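Side-chain contact in putative cathepsin d (Ixodes ricinus, PDB 5N7Q), which probably cleaves proteins as an aspartic endopeptidase of the pepsin-like A1 family, and binds the inhibitor pepstatin A: residues G175-H179 and D180-G184. Numbering follows the deposited sequence.
Sequences GGIDH and DHYKG
The imidazole of His179 lies face to face on the phenol ring of Tyr182, centroids 3.8 Å apart and planes within 13° of parallel. CZ of Tyr182 sits over the centre of the imidazole, and ND1 of His179 over the centre of the phenol. At the imidazole edge, in its plane, a water lies 2.7 Å from NE2 of His179 and donates to Gly184 O, bridging the ring to the chain that leaves the turn. On the other nitrogen, His179 ND1 makes a weak, bent bond (130°) to Tyr182 O. Roughly anti to the main-chain nitrogen (chi1 -154°), CG of His179 carries the imidazole back to Tyr182. The backbone that brings the rings together makes a short 3-10 turn: His181 N bonds to Asp178 O at 2.9 Å, and Tyr182 N to His179 O. Asp178 closes an Asx turn, OD1 taking the Asp180 N-H at 2.9 Å from above the carboxylate plane. Ile177 CG2 rests obliquely against Tyr182 CE2. This surface packing, away from the predicted catalytic Asp36 and Asp227, belongs to the loop from strand 170-174 to strand 187-190; Ile177 packs on strands 155-160 and 322-327, while the His181 ring stacks with Tyr159.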
ATOM      1  N   GLY A 175      -5.289 -14.776   5.957  1.00  7.81           N
ATOM      2  CA  GLY A 175      -6.183 -15.718   6.634  1.00  7.84           C
ATOM      3  C   GLY A 175      -6.203 -15.599   8.140  1.00  8.15           C
ATOM      4  O   GLY A 175      -6.606 -16.511   8.841  1.00  8.78           O
ATOM      5  N   GLY A 176      -5.802 -14.451   8.667  1.00  8.10           N
ATOM      6  CA  GLY A 176      -5.881 -14.266  10.107  1.00  8.40           C
ATOM      7  C   GLY A 176      -5.710 -12.830  10.555  1.00  8.38           C
ATOM      8  O   GLY A 176      -5.333 -11.949   9.748  1.00  8.78           O
ATOM      9  N   ILE A 177      -5.988 -12.609  11.841  1.00  7.92           N
ATOM     10  CA  ILE A 177      -5.780 -11.325  12.535  1.00  8.17           C
ATOM     11  C   ILE A 177      -4.948 -11.646  13.760  1.00  8.17           C
ATOM     12  O   ILE A 177      -5.385 -12.447  14.567  1.00  8.44           O
ATOM     13  CB  ILE A 177      -7.122 -10.700  13.010  1.00  8.20           C
ATOM     14  CG1 ILE A 177      -8.152 -10.595  11.879  1.00  8.32           C
ATOM     15  CG2 ILE A 177      -6.860  -9.346  13.655  1.00  8.43           C
ATOM     16  CD1 ILE A 177      -9.552 -10.192  12.337  1.00  8.70           C
ATOM     17  N   ASP A 178      -3.770 -11.028  13.905  1.00  8.27           N
ATOM     18  CA  ASP A 178      -2.849 -11.367  15.002  1.00  8.58           C
ATOM     19  C   ASP A 178      -2.983 -10.297  16.077  1.00  8.48           C
ATOM     20  O   ASP A 178      -2.499  -9.170  15.904  1.00  7.80           O
ATOM     21  CB  ASP A 178      -1.424 -11.426  14.474  1.00  8.96           C
ATOM     22  CG  ASP A 178      -0.434 -11.946  15.476  1.00  9.48           C
ATOM     23  OD1 ASP A 178      -0.757 -12.118  16.667  1.00  9.81           O
ATOM     24  OD2 ASP A 178       0.702 -12.217  15.055  1.00 11.27           O
ATOM     25  N   HIS A 179      -3.587 -10.659  17.214  1.00  8.72           N
ATOM     26  CA  HIS A 179      -3.735  -9.725  18.330  1.00  9.06           C
ATOM     27  C   HIS A 179      -2.370  -9.397  18.961  1.00  9.10           C
ATOM     28  O   HIS A 179      -2.278  -8.430  19.695  1.00  9.62           O
ATOM     29  CB  HIS A 179      -4.725 -10.273  19.377  1.00  9.31           C
ATOM     30  CG  HIS A 179      -5.419  -9.220  20.198  1.00  9.04           C
ATOM     31  ND1 HIS A 179      -4.799  -8.066  20.629  1.00  8.97           N
ATOM     32  CD2 HIS A 179      -6.694  -9.144  20.644  1.00  9.76           C
ATOM     33  CE1 HIS A 179      -5.654  -7.347  21.337  1.00  9.31           C
ATOM     34  NE2 HIS A 179      -6.813  -7.979  21.354  1.00  9.74           N
ATOM     35  N   ASP A 180      -1.291 -10.122  18.637  1.00  9.11           N
ATOM     36  CA  ASP A 180       0.018  -9.700  19.091  1.00  9.34           C
ATOM     37  C   ASP A 180       0.549  -8.499  18.314  1.00  9.69           C
ATOM     38  O   ASP A 180       1.587  -7.956  18.684  1.00 11.79           O
ATOM     39  CB  ASP A 180       0.984 -10.881  19.156  1.00  9.03           C
ATOM     40  CG  ASP A 180       0.616 -11.886  20.265  1.00  9.29           C
ATOM     41  OD1 ASP A 180       0.072 -11.425  21.313  1.00  9.51           O
ATOM     42  OD2 ASP A 180       0.833 -13.111  20.049  1.00  9.30           O
ATOM     43  N   HIS A 181      -0.150  -8.060  17.263  1.00  8.84           N
ATOM     44  CA  HIS A 181       0.182  -6.809  16.597  1.00  9.78           C
ATOM     45  C   HIS A 181      -0.709  -5.643  16.932  1.00  9.71           C
ATOM     46  O   HIS A 181      -0.517  -4.566  16.350  1.00  9.53           O
ATOM     47  CB  HIS A 181       0.170  -6.978  15.069  1.00 10.42           C
ATOM     48  CG  HIS A 181       1.307  -7.787  14.551  1.00 12.02           C
ATOM     49  ND1 HIS A 181       2.618  -7.514  14.871  1.00 13.94           N
ATOM     50  CD2 HIS A 181       1.331  -8.839  13.703  1.00 14.13           C
ATOM     51  CE1 HIS A 181       3.403  -8.393  14.259  1.00 15.00           C
ATOM     52  NE2 HIS A 181       2.643  -9.201  13.548  1.00 15.41           N
ATOM     53  N   TYR A 182      -1.636  -5.777  17.873  1.00  9.10           N
ATOM     54  CA  TYR A 182      -2.470  -4.637  18.225  1.00  9.28           C
ATOM     55  C   TYR A 182      -2.894  -4.649  19.686  1.00  9.98           C
ATOM     56  O   TYR A 182      -2.862  -5.704  20.342  1.00 10.88           O
ATOM     57  CB  TYR A 182      -3.672  -4.492  17.272  1.00  9.38           C
ATOM     58  CG  TYR A 182      -4.879  -5.381  17.554  1.00  9.28           C
ATOM     59  CD1 TYR A 182      -5.878  -4.987  18.457  1.00  9.07           C
ATOM     60  CD2 TYR A 182      -5.067  -6.585  16.885  1.00  9.19           C
ATOM     61  CE1 TYR A 182      -6.998  -5.783  18.675  1.00  8.97           C
ATOM     62  CE2 TYR A 182      -6.170  -7.380  17.119  1.00  9.36           C
ATOM     63  CZ  TYR A 182      -7.142  -6.949  18.013  1.00  9.32           C
ATOM     64  OH  TYR A 182      -8.236  -7.736  18.225  1.00  9.48           O
ATOM     65  N   LYS A 183      -3.260  -3.476  20.176  1.00 11.07           N
ATOM     66  CA  LYS A 183      -3.802  -3.347  21.537  1.00 12.06           C
ATOM     67  C   LYS A 183      -5.180  -2.724  21.468  1.00 11.94           C
ATOM     68  O   LYS A 183      -5.547  -2.042  20.500  1.00 11.67           O
ATOM     69  CB  LYS A 183      -2.858  -2.573  22.458  1.00 15.54           C
ATOM     70  CG  LYS A 183      -2.375  -1.240  21.974  1.00 18.83           C
ATOM     71  CD  LYS A 183      -1.377  -0.645  22.985  1.00 22.25           C
ATOM     72  CE  LYS A 183      -0.329   0.258  22.357  1.00 26.82           C
ATOM     73  NZ  LYS A 183       0.314   1.151  23.381  1.00 28.81           N
ATOM     74  N   GLY A 184      -5.962  -2.981  22.501  1.00 11.43           N
ATOM     75  CA  GLY A 184      -7.351  -2.537  22.561  1.00 11.45           C
ATOM     76  C   GLY A 184      -8.247  -3.409  21.692  1.00 11.62           C
ATOM     77  O   GLY A 184      -8.067  -4.634  21.593  1.00 11.27           O
TER
HETATM   78  O   HOH W   1      -9.089  -6.998  22.402  1.00 11.90           O